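Local coordinates for Alpha/beta hydrolase (Paenibacillus sp. VTT E-133280, PDB 6TJ2), which probably hydrolyses methyl salicylate to salicylic acid, as an extracellular esterase of the alpha/beta-hydrolase fold resembling tobacco salicylic acid binding protein 2, at residues A[45-51]-A[72-78]; A[96-100]-A[125-130]; A[107-113]-A[133-138]. One frame throughout, in Å; residues are numbered along the deposited sequence.

Interaction 1. Residues A[45-51]-A[72-78]; sequences LTFVLIH and HTVYTPE
His-51 and Glu-78 meet through a short hydrogen bond, 2.6 Å from His-51 NE2 to Glu-78 OE2. It is nearly straight, with 170° at the hydrogen. The carboxylate oxygen lies in the imidazole plane and is approached on its syn side. Glu-78 follows strand 73-75; its CB points away from 45-51, and a bend at chi2 (49°) brings the carboxylate back to the histidine. Glu-78 OE1 is held by the backbone N of Ala-57, so both oxygens have partners. A water joins the two segments just before this pair. It donates to Leu-49 O and Pro-77 O and accepts from His-51 N, bridging where direct pairing has stopped. At the other end the backbone N of Leu-45 donates to His-72 ND1 at 2.9 Å, in the plane of that ring. Between these ends the strands run parallel. Thr-73 N donates to Leu-45 O, Phe-47 N to Thr-73 O, Tyr-75 N to Phe-47 O and Leu-49 N to Tyr-75 O.

Packing differs on the two faces. On one, the Phe-47 ring turns its edge to the face of His-72 in a T-shaped pair, centroids 6.0 Å apart. Further along, Leu-49 CD1 rests on Val-74 CG1 at 3.6 Å. On the other, Thr-46 CG2 touches the edge of the Tyr-75 ring, 3.7 Å from CE1. At the end of strand 46-50, Ile-50 CD1 meets Pro-77 CG at 3.7 Å, the two side chains at about a right angle.

Strand 46-50, helix 61-69 and strand 73-75 form a beta-alpha-beta unit of the alpha/beta-hydrolase sheet. Strand 73-75 is outermost in this chain. Helix 61-69 packs on Phe-47 and Val-74, helix 92-105 sends Tyr-102 to Tyr-75 and Pro-77, and strand 111-117 pairs with the far side of 46-50.

Interaction 2. Residues A[96-100]-A[125-130]; sequences TKSVV and TVSQQV
Thr-96 and Thr-125 make the polar contact between these two helices. Their hydroxyl oxygens, Thr-96 OG1 and Thr-125 OG1, lie 2.7 Å apart. Each hydroxyl also bonds to a carbonyl in its own helix, Thr-96 OG1 to His-92 O and Thr-125 OG1 to Val-122 O.

The apolar contacts come from valines. Val-126 divides its methyls between two partners. Val-126 CG2 reaches Val-99 CG1 at 3.8 Å, and Val-126 CG1 reaches Val-100 CG2 at 4.2 Å. Val-100 CG1 slides past Val-130 CG1 in the opposite direction, 4.1 Å away.

Mixed contacts lie at the exposed edge. Gln-129 runs extended beyond CG, which lays its amide across Val-100 and Thr-96. Gln-129 NE2 comes 3.6 Å from Thr-96 CG2. The helix segments cross at -52° with axes 9.4 Å apart.

An alanine in place of Thr-96 would probably leave the Thr-125 hydroxyl without its partner across the interface and open a gap beside the Gln-129 amide.

Small beta-branched side chains thus join helices 92-105 and 119-129 on one side of the central sheet, with the threonine hydroxyls satisfied partly by their own helix carbonyls.

Interaction 3. Residues A[107-113]-A[133-138]; sequences DLKDFIL and RIKRIV
Arg-133 stretches along the loop 107-109, extended from CG to NE, and ends against Asp-107 and Leu-108. Its NH1 serves two acceptors, both near the guanidinium plane. One is Asp-107 OD1 at 2.9 Å, a salt bridge met on the anti side. The carboxylate plane stands 78° from the guanidinium, so the contact rests mainly on one oxygen. The other is Leu-108 O, also 2.9 Å from NH1, which comes from above the carbonyl plane. A water links Asp-107 OD1 to Arg-133 NH2, weakly on the arginine side. Lys-109 NZ makes a weaker salt bridge to Asp-107 OD2, so the aspartate probably offsets part of both positive charges. Asp-107 itself closes helix 92-105 in a Schellman motif.

Phe-111 takes the crowded position between its backbone N and carbonyl carbon (chi1 60°). This sets one ring face under Arg-133 O, which stands 3.4 Å above the plane and toward the rim. Its CE1 packs on Ile-134 CG1.

Strands 111-117 and 134-139 run parallel and are joined through helix 119-129, a beta-alpha-beta unit of the alpha/beta-hydrolase fold. A beta bulge shifts their register by one between Phe-111 and Ile-112. At the bulge, where Lys-135 is the extra residue, Lys-135 N bonds to Phe-111 O. After it Leu-113 N bonds to Arg-136 O, and Val-138 N to Leu-113 O at 2.8 Å.

The apolar side chains around the bulge meet obliquely. Ile-112 CG2 touches Val-138 CG2 at 3.6 Å on one face. Leu-113 CD2 reaches Ile-134 CD1 at 3.8 Å on the other, where Ile-123 of helix 119-129 covers Leu-113. The aliphatic chain of Lys-135 lies beside the Asp-110 carboxylate; its NZ makes only a long salt bridge there and pairs with Asp-285. Arg-136 turns away to Ser-227 and to Asp-184 of the second subunit.

How the interactions relate
Interactions 1 and 3 are parallel strand pairs in one sheet, joined where strand 46-50 bonds to 111-117: Thr-46 O lies 2.7 Å from Ile-112 N. Interaction 2 is a helix pair on one side of that sheet. Its Val-99 touches Ile-50 of interaction 1, and its Val-126 and Ser-127 pack on Leu-113, Ile-134 and Ile-137 of interaction 3. Interactions 2 and 3 are mostly buried, interaction 1 less so, since strand 73-75 is outermost of the sheet in this chain. Backbone bonds dominate the strand pairs, methyl contacts the helices. Charge gathers at the exposed start of interaction 3, whereas interaction 1 has its His-carboxylate pair at its end.

Interaction 1. Residues A[45-51]-A[72-78]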
loop_
_atom_site.group_PDB
_atom_site.type_symbol
_atom_site.label_atom_id
_atom_site.label_comp_id
_atom_site.label_asym_id
_atom_site.label_seq_id
_atom_site.Cartn_x
_atom_site.Cartn_y
_atom_site.Cartn_z
ATOM N N LEU A 45 -0.475 29.383 -5.622
ATOM C CA LEU A 45 0.867 28.823 -5.428
ATOM C C LEU A 45 1.689 29.058 -6.709
ATOM O O LEU A 45 1.124 29.167 -7.816
ATOM C CB LEU A 45 0.772 27.317 -5.156
ATOM C CG LEU A 45 0.020 26.941 -3.880
ATOM C CD1 LEU A 45 -0.102 25.431 -3.830
ATOM C CD2 LEU A 45 0.700 27.441 -2.647
ATOM N N THR A 46 3.004 29.108 -6.538
ATOM C CA THR A 46 3.907 29.142 -7.683
ATOM C C THR A 46 4.675 27.827 -7.634
ATOM O O THR A 46 5.307 27.534 -6.607
ATOM C CB THR A 46 4.840 30.338 -7.647
ATOM O OG1 THR A 46 4.002 31.501 -7.781
ATOM C CG2 THR A 46 5.870 30.320 -8.752
ATOM N N PHE A 47 4.643 27.068 -8.695
ATOM C CA PHE A 47 5.373 25.778 -8.848
ATOM C C PHE A 47 6.518 25.979 -9.823
ATOM O O PHE A 47 6.355 26.584 -10.915
ATOM C CB PHE A 47 4.432 24.726 -9.418
ATOM C CG PHE A 47 3.399 24.256 -8.445
ATOM C CD1 PHE A 47 3.607 23.100 -7.672
ATOM C CD2 PHE A 47 2.169 24.882 -8.404
ATOM C CE1 PHE A 47 2.613 22.674 -6.798
ATOM C CE2 PHE A 47 1.175 24.420 -7.558
ATOM C CZ PHE A 47 1.405 23.309 -6.775
ATOM N N VAL A 48 7.647 25.375 -9.514
ATOM C CA VAL A 48 8.769 25.121 -10.446
ATOM C C VAL A 48 8.876 23.605 -10.572
ATOM O O VAL A 48 9.229 22.946 -9.571
ATOM C CB VAL A 48 10.075 25.761 -9.963
ATOM C CG1 VAL A 48 11.219 25.426 -10.895
ATOM C CG2 VAL A 48 9.961 27.286 -9.854
ATOM N N LEU A 49 8.535 23.067 -11.736
ATOM C CA LEU A 49 8.415 21.615 -11.968
ATOM C C LEU A 49 9.667 21.133 -12.682
ATOM O O LEU A 49 9.959 21.673 -13.750
ATOM C CB LEU A 49 7.181 21.249 -12.768
ATOM C CG LEU A 49 5.862 21.830 -12.251
ATOM C CD1 LEU A 49 4.751 21.390 -13.151
ATOM C CD2 LEU A 49 5.565 21.367 -10.829
ATOM N N ILE A 50 10.339 20.154 -12.113
ATOM C CA ILE A 50 11.617 19.575 -12.622
ATOM C C ILE A 50 11.358 18.152 -13.059
ATOM O O ILE A 50 11.097 17.280 -12.214
ATOM C CB ILE A 50 12.698 19.679 -11.550
ATOM C CG1 ILE A 50 12.856 21.095 -10.980
ATOM C CG2 ILE A 50 13.996 19.095 -12.112
ATOM C CD1 ILE A 50 13.161 22.159 -12.047
ATOM N N HIS A 51 11.432 17.919 -14.363
ATOM C CA HIS A 51 11.259 16.576 -14.919
ATOM C C HIS A 51 12.446 15.685 -14.535
ATOM O O HIS A 51 13.507 16.190 -14.136
ATOM C CB HIS A 51 11.038 16.587 -16.416
ATOM C CG HIS A 51 12.228 16.997 -17.246
ATOM N ND1 HIS A 51 13.288 16.143 -17.476
ATOM C CD2 HIS A 51 12.545 18.164 -17.842
ATOM C CE1 HIS A 51 14.185 16.758 -18.244
ATOM N NE2 HIS A 51 13.765 17.996 -18.475
ATOM N N HIS A 72 -2.815 28.832 -10.316
ATOM C CA HIS A 72 -1.405 28.740 -9.911
ATOM C C HIS A 72 -0.466 29.176 -11.049
ATOM O O HIS A 72 -0.807 29.029 -12.243
ATOM C CB HIS A 72 -1.130 27.299 -9.426
ATOM C CG HIS A 72 -2.093 26.894 -8.371
ATOM N ND1 HIS A 72 -2.206 27.609 -7.202
ATOM C CD2 HIS A 72 -3.036 25.934 -8.357
ATOM C CE1 HIS A 72 -3.142 27.022 -6.444
ATOM N NE2 HIS A 72 -3.648 26.016 -7.133
ATOM N N THR A 73 0.684 29.650 -10.665
ATOM C CA THR A 73 1.762 30.015 -11.590
ATOM C C THR A 73 2.699 28.801 -11.712
ATOM O O THR A 73 3.016 28.200 -10.684
ATOM C CB THR A 73 2.501 31.251 -11.114
ATOM O OG1 THR A 73 1.534 32.310 -11.057
ATOM C CG2 THR A 73 3.606 31.656 -12.064
ATOM N N VAL A 74 3.005 28.414 -12.933
ATOM C CA VAL A 74 3.761 27.151 -13.135
ATOM C C VAL A 74 4.918 27.413 -14.102
ATOM O O VAL A 74 4.669 27.840 -15.251
ATOM C CB VAL A 74 2.881 26.019 -13.653
ATOM C CG1 VAL A 74 3.672 24.727 -13.757
ATOM C CG2 VAL A 74 1.632 25.825 -12.801
ATOM N N TYR A 75 6.125 27.133 -13.673
ATOM C CA TYR A 75 7.360 27.190 -14.501
ATOM C C TYR A 75 7.830 25.762 -14.737
ATOM O O TYR A 75 7.862 24.946 -13.778
ATOM C CB TYR A 75 8.446 28.001 -13.818
ATOM C CG TYR A 75 8.068 29.432 -13.593
ATOM C CD1 TYR A 75 7.577 29.859 -12.364
ATOM C CD2 TYR A 75 8.142 30.342 -14.618
ATOM C CE1 TYR A 75 7.172 31.163 -12.151
ATOM C CE2 TYR A 75 7.781 31.658 -14.399
ATOM C CZ TYR A 75 7.302 32.065 -13.183
ATOM O OH TYR A 75 6.946 33.389 -12.988
ATOM N N THR A 76 8.122 25.410 -15.964
ATOM C CA THR A 76 8.635 24.073 -16.362
ATOM C C THR A 76 9.949 24.231 -17.125
ATOM O O THR A 76 9.958 24.069 -18.336
ATOM C CB THR A 76 7.612 23.308 -17.183
ATOM O OG1 THR A 76 7.258 23.987 -18.392
ATOM C CG2 THR A 76 6.328 23.131 -16.399
ATOM N N PRO A 77 11.037 24.540 -16.439
ATOM C CA PRO A 77 12.311 24.773 -17.129
ATOM C C PRO A 77 12.824 23.499 -17.779
ATOM O O PRO A 77 12.695 22.386 -17.215
ATOM C CB PRO A 77 13.239 25.220 -15.996
ATOM C CG PRO A 77 12.629 24.622 -14.746
ATOM C CD PRO A 77 11.150 24.707 -14.994
ATOM N N GLU A 78 13.514 23.681 -18.879
ATOM C CA GLU A 78 14.383 22.621 -19.398
ATOM C C GLU A 78 15.775 22.779 -18.750
ATOM O O GLU A 78 16.089 23.857 -18.175
ATOM C CB GLU A 78 14.516 22.735 -20.914
ATOM C CG GLU A 78 15.149 21.532 -21.569
ATOM C CD GLU A 78 14.462 20.286 -21.062
ATOM O OE1 GLU A 78 13.425 19.931 -21.677
ATOM O OE2 GLU A 78 14.989 19.652 -20.126
HETATM O O HOH W 1 11.093 20.452 -15.979
#

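Interaction 2. Residues A[96-100]-A[125-130]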
loop_
_atom_site.group_PDB
_atom_site.type_symbol
_atom_site.label_atom_id
_atom_site.label_comp_id
_atom_site.label_asym_id
_atom_site.label_seq_id
_atom_site.Cartn_x
_atom_site.Cartn_y
_atom_site.Cartn_z
ATOM N N THR A 96 22.260 21.147 -12.460
ATOM C CA THR A 96 21.879 21.923 -11.281
ATOM C C THR A 96 22.077 23.399 -11.598
ATOM O O THR A 96 21.192 24.195 -11.333
ATOM C CB THR A 96 22.693 21.486 -10.081
ATOM O OG1 THR A 96 22.420 20.111 -9.826
ATOM C CG2 THR A 96 22.432 22.342 -8.877
ATOM N N LYS A 97 23.220 23.766 -12.199
ATOM C CA LYS A 97 23.505 25.166 -12.493
ATOM C C LYS A 97 22.497 25.673 -13.496
ATOM O O LYS A 97 22.031 26.829 -13.337
ATOM C CB LYS A 97 24.927 25.346 -13.027
ATOM C CG LYS A 97 25.216 26.778 -13.465
ATOM C CD LYS A 97 26.681 27.060 -13.665
ATOM C CE LYS A 97 27.009 28.542 -13.566
ATOM N NZ LYS A 97 26.359 29.293 -14.629
ATOM N N SER A 98 22.101 24.890 -14.469
ATOM C CA SER A 98 21.093 25.396 -15.449
ATOM C C SER A 98 19.760 25.736 -14.768
ATOM O O SER A 98 19.087 26.709 -15.126
ATOM C CB SER A 98 20.931 24.458 -16.619
ATOM O OG SER A 98 20.286 23.222 -16.285
ATOM N N VAL A 99 19.350 24.965 -13.776
ATOM C CA VAL A 99 18.080 25.242 -13.066
ATOM C C VAL A 99 18.258 26.404 -12.115
ATOM O O VAL A 99 17.388 27.294 -12.044
ATOM C CB VAL A 99 17.595 23.996 -12.349
ATOM C CG1 VAL A 99 16.325 24.319 -11.548
ATOM C CG2 VAL A 99 17.363 22.868 -13.336
ATOM N N VAL A 100 19.368 26.479 -11.408
ATOM C CA VAL A 100 19.633 27.636 -10.506
ATOM C C VAL A 100 19.663 28.910 -11.349
ATOM O O VAL A 100 19.074 29.940 -10.917
ATOM C CB VAL A 100 20.946 27.441 -9.734
ATOM C CG1 VAL A 100 21.369 28.722 -9.039
ATOM C CG2 VAL A 100 20.817 26.279 -8.751
ATOM N N THR A 125 19.861 19.273 -5.055
ATOM C CA THR A 125 21.074 20.046 -5.309
ATOM C C THR A 125 20.734 21.497 -5.604
ATOM O O THR A 125 21.478 22.406 -5.142
ATOM C CB THR A 125 21.908 19.404 -6.398
ATOM O OG1 THR A 125 21.132 19.283 -7.585
ATOM C CG2 THR A 125 22.485 18.073 -5.986
ATOM N N VAL A 126 19.588 21.766 -6.200
ATOM C CA VAL A 126 19.139 23.151 -6.408
ATOM C C VAL A 126 18.835 23.838 -5.079
ATOM O O VAL A 126 19.263 24.987 -4.846
ATOM C CB VAL A 126 17.957 23.215 -7.374
ATOM C CG1 VAL A 126 17.269 24.577 -7.400
ATOM C CG2 VAL A 126 18.409 22.817 -8.785
ATOM N N SER A 127 18.135 23.141 -4.185
ATOM C CA SER A 127 17.743 23.724 -2.894
ATOM C C SER A 127 18.969 24.088 -2.089
ATOM O O SER A 127 18.848 25.042 -1.291
ATOM C CB SER A 127 16.810 22.832 -2.164
ATOM O OG SER A 127 17.514 21.732 -1.661
ATOM N N GLN A 128 20.118 23.427 -2.295
ATOM C CA GLN A 128 21.382 23.774 -1.562
ATOM C C GLN A 128 21.867 25.163 -1.907
ATOM O O GLN A 128 22.617 25.774 -1.092
ATOM C CB GLN A 128 22.470 22.747 -1.902
ATOM C CG GLN A 128 22.084 21.420 -1.336
ATOM C CD GLN A 128 23.150 20.366 -1.421
ATOM O OE1 GLN A 128 23.901 20.256 -2.407
ATOM N NE2 GLN A 128 23.083 19.485 -0.501
ATOM N N GLN A 129 21.591 25.634 -3.106
ATOM C CA GLN A 129 22.135 26.893 -3.640
ATOM C C GLN A 129 21.159 28.040 -3.491
ATOM O O GLN A 129 21.646 29.181 -3.410
ATOM C CB GLN A 129 22.488 26.673 -5.110
ATOM C CG GLN A 129 23.650 25.713 -5.253
ATOM C CD GLN A 129 24.199 25.731 -6.646
ATOM O OE1 GLN A 129 24.301 26.786 -7.301
ATOM N NE2 GLN A 129 24.583 24.537 -7.077
ATOM N N VAL A 130 19.839 27.802 -3.447
ATOM C CA VAL A 130 18.827 28.890 -3.356
ATOM C C VAL A 130 17.829 28.605 -2.255
ATOM O O VAL A 130 16.626 28.783 -2.424
ATOM C CB VAL A 130 18.141 29.142 -4.710
ATOM C CG1 VAL A 130 19.132 29.699 -5.723
ATOM C CG2 VAL A 130 17.435 27.930 -5.300
#

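Interaction 3. Residues A[107-113]-A[133-138]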
loop_
_atom_site.group_PDB
_atom_site.type_symbol
_atom_site.label_atom_id
_atom_site.label_comp_id
_atom_site.label_asym_id
_atom_site.label_seq_id
_atom_site.Cartn_x
_atom_site.Cartn_y
_atom_site.Cartn_z
ATOM N N ASP A 107 14.196 35.701 -11.215
ATOM C CA ASP A 107 14.106 36.128 -9.812
ATOM C C ASP A 107 12.915 35.437 -9.127
ATOM O O ASP A 107 12.173 36.053 -8.342
ATOM C CB ASP A 107 14.099 37.671 -9.661
ATOM C CG ASP A 107 14.343 38.097 -8.227
ATOM O OD1 ASP A 107 15.066 37.428 -7.504
ATOM O OD2 ASP A 107 13.695 39.052 -7.746
ATOM N N LEU A 108 12.803 34.126 -9.240
ATOM C CA LEU A 108 11.651 33.391 -8.682
ATOM C C LEU A 108 11.860 33.266 -7.184
ATOM O O LEU A 108 13.013 33.011 -6.752
ATOM C CB LEU A 108 11.544 32.007 -9.314
ATOM C CG LEU A 108 11.299 32.009 -10.812
ATOM C CD1 LEU A 108 11.098 30.617 -11.374
ATOM C CD2 LEU A 108 10.123 32.887 -11.185
ATOM N N LYS A 109 10.803 33.442 -6.385
ATOM C CA LYS A 109 10.888 33.201 -4.948
ATOM C C LYS A 109 9.524 32.782 -4.394
ATOM O O LYS A 109 8.511 32.865 -5.117
ATOM C CB LYS A 109 11.509 34.379 -4.220
ATOM C CG LYS A 109 10.837 35.658 -4.575
ATOM C CD LYS A 109 11.570 36.914 -4.066
ATOM C CE LYS A 109 12.679 37.418 -4.958
ATOM N NZ LYS A 109 13.090 38.783 -4.555
ATOM N N ASP A 110 9.594 32.240 -3.203
ATOM C CA ASP A 110 8.445 31.736 -2.434
ATOM C C ASP A 110 7.678 30.719 -3.281
ATOM O O ASP A 110 6.452 30.726 -3.290
ATOM C CB ASP A 110 7.547 32.915 -2.027
ATOM C CG ASP A 110 6.551 32.566 -0.939
ATOM O OD1 ASP A 110 6.897 31.771 -0.009
ATOM O OD2 ASP A 110 5.416 33.114 -1.039
ATOM N N PHE A 111 8.411 29.785 -3.883
ATOM C CA PHE A 111 7.835 28.801 -4.803
ATOM C C PHE A 111 7.955 27.391 -4.201
ATOM O O PHE A 111 8.792 27.067 -3.345
ATOM C CB PHE A 111 8.447 28.912 -6.202
ATOM C CG PHE A 111 9.921 28.697 -6.300
ATOM C CD1 PHE A 111 10.503 27.420 -6.311
ATOM C CD2 PHE A 111 10.755 29.788 -6.392
ATOM C CE1 PHE A 111 11.874 27.284 -6.435
ATOM C CE2 PHE A 111 12.121 29.635 -6.460
ATOM C CZ PHE A 111 12.692 28.390 -6.470
ATOM N N ILE A 112 7.114 26.565 -4.781
ATOM C CA ILE A 112 7.115 25.101 -4.512
ATOM C C ILE A 112 8.053 24.476 -5.526
ATOM O O ILE A 112 7.774 24.569 -6.740
ATOM C CB ILE A 112 5.699 24.529 -4.633
ATOM C CG1 ILE A 112 4.738 25.263 -3.694
ATOM C CG2 ILE A 112 5.721 23.037 -4.354
ATOM C CD1 ILE A 112 3.359 25.051 -3.960
ATOM N N LEU A 113 9.138 23.856 -5.085
ATOM C CA LEU A 113 10.102 23.221 -6.002
ATOM C C LEU A 113 9.722 21.748 -6.027
ATOM O O LEU A 113 9.865 21.061 -4.974
ATOM C CB LEU A 113 11.520 23.444 -5.495
ATOM C CG LEU A 113 12.618 22.859 -6.396
ATOM C CD1 LEU A 113 12.556 23.492 -7.792
ATOM C CD2 LEU A 113 13.982 23.093 -5.720
ATOM N N ARG A 133 14.856 30.915 -1.372
ATOM C CA ARG A 133 13.834 31.161 -2.427
ATOM C C ARG A 133 12.672 30.148 -2.349
ATOM O O ARG A 133 11.694 30.337 -3.050
ATOM C CB ARG A 133 14.446 31.126 -3.823
ATOM C CG ARG A 133 15.401 32.265 -4.099
ATOM C CD ARG A 133 15.888 32.164 -5.517
ATOM N NE ARG A 133 16.854 33.233 -5.764
ATOM C CZ ARG A 133 16.568 34.393 -6.308
ATOM N NH1 ARG A 133 15.353 34.686 -6.719
ATOM N NH2 ARG A 133 17.543 35.287 -6.407
ATOM N N ILE A 134 12.801 29.100 -1.550
ATOM C CA ILE A 134 11.911 27.923 -1.655
ATOM C C ILE A 134 10.939 27.879 -0.477
ATOM O O ILE A 134 11.399 27.900 0.690
ATOM C CB ILE A 134 12.771 26.658 -1.763
ATOM C CG1 ILE A 134 13.661 26.680 -3.010
ATOM C CG2 ILE A 134 11.868 25.431 -1.741
ATOM C CD1 ILE A 134 14.746 25.641 -2.958
ATOM N N LYS A 135 9.660 27.812 -0.786
ATOM C CA LYS A 135 8.591 27.662 0.221
ATOM C C LYS A 135 8.506 26.213 0.738
ATOM O O LYS A 135 8.287 25.993 1.933
ATOM C CB LYS A 135 7.267 28.143 -0.379
ATOM C CG LYS A 135 6.026 28.010 0.503
ATOM C CD LYS A 135 4.738 28.096 -0.298
ATOM C CE LYS A 135 3.933 29.353 -0.158
ATOM N NZ LYS A 135 3.753 29.722 1.271
ATOM N N ARG A 136 8.582 25.240 -0.171
ATOM C CA ARG A 136 8.358 23.808 0.131
ATOM C C ARG A 136 8.968 23.015 -1.015
ATOM O O ARG A 136 8.942 23.486 -2.170
ATOM C CB ARG A 136 6.859 23.535 0.313
ATOM C CG ARG A 136 6.491 22.085 0.604
ATOM C CD ARG A 136 5.040 21.897 1.026
ATOM N NE ARG A 136 4.783 22.331 2.367
ATOM C CZ ARG A 136 4.850 21.532 3.469
ATOM N NH1 ARG A 136 5.136 20.211 3.495
ATOM N NH2 ARG A 136 4.607 22.114 4.634
ATOM N N ILE A 137 9.503 21.859 -0.691
ATOM C CA ILE A 137 10.117 20.942 -1.682
ATOM C C ILE A 137 9.237 19.711 -1.781
ATOM O O ILE A 137 8.923 19.088 -0.731
ATOM C CB ILE A 137 11.543 20.606 -1.291
ATOM C CG1 ILE A 137 12.412 21.842 -1.086
ATOM C CG2 ILE A 137 12.120 19.668 -2.318
ATOM C CD1 ILE A 137 13.742 21.510 -0.395
ATOM N N VAL A 138 8.785 19.367 -2.975
ATOM C CA VAL A 138 7.857 18.243 -3.195
ATOM C C VAL A 138 8.564 17.208 -4.041
ATOM O O VAL A 138 8.962 17.515 -5.180
ATOM C CB VAL A 138 6.529 18.696 -3.828
ATOM C CG1 VAL A 138 5.631 17.499 -4.084
ATOM C CG2 VAL A 138 5.847 19.723 -2.941
HETATM O O HOH W 2 17.747 36.911 -9.074
#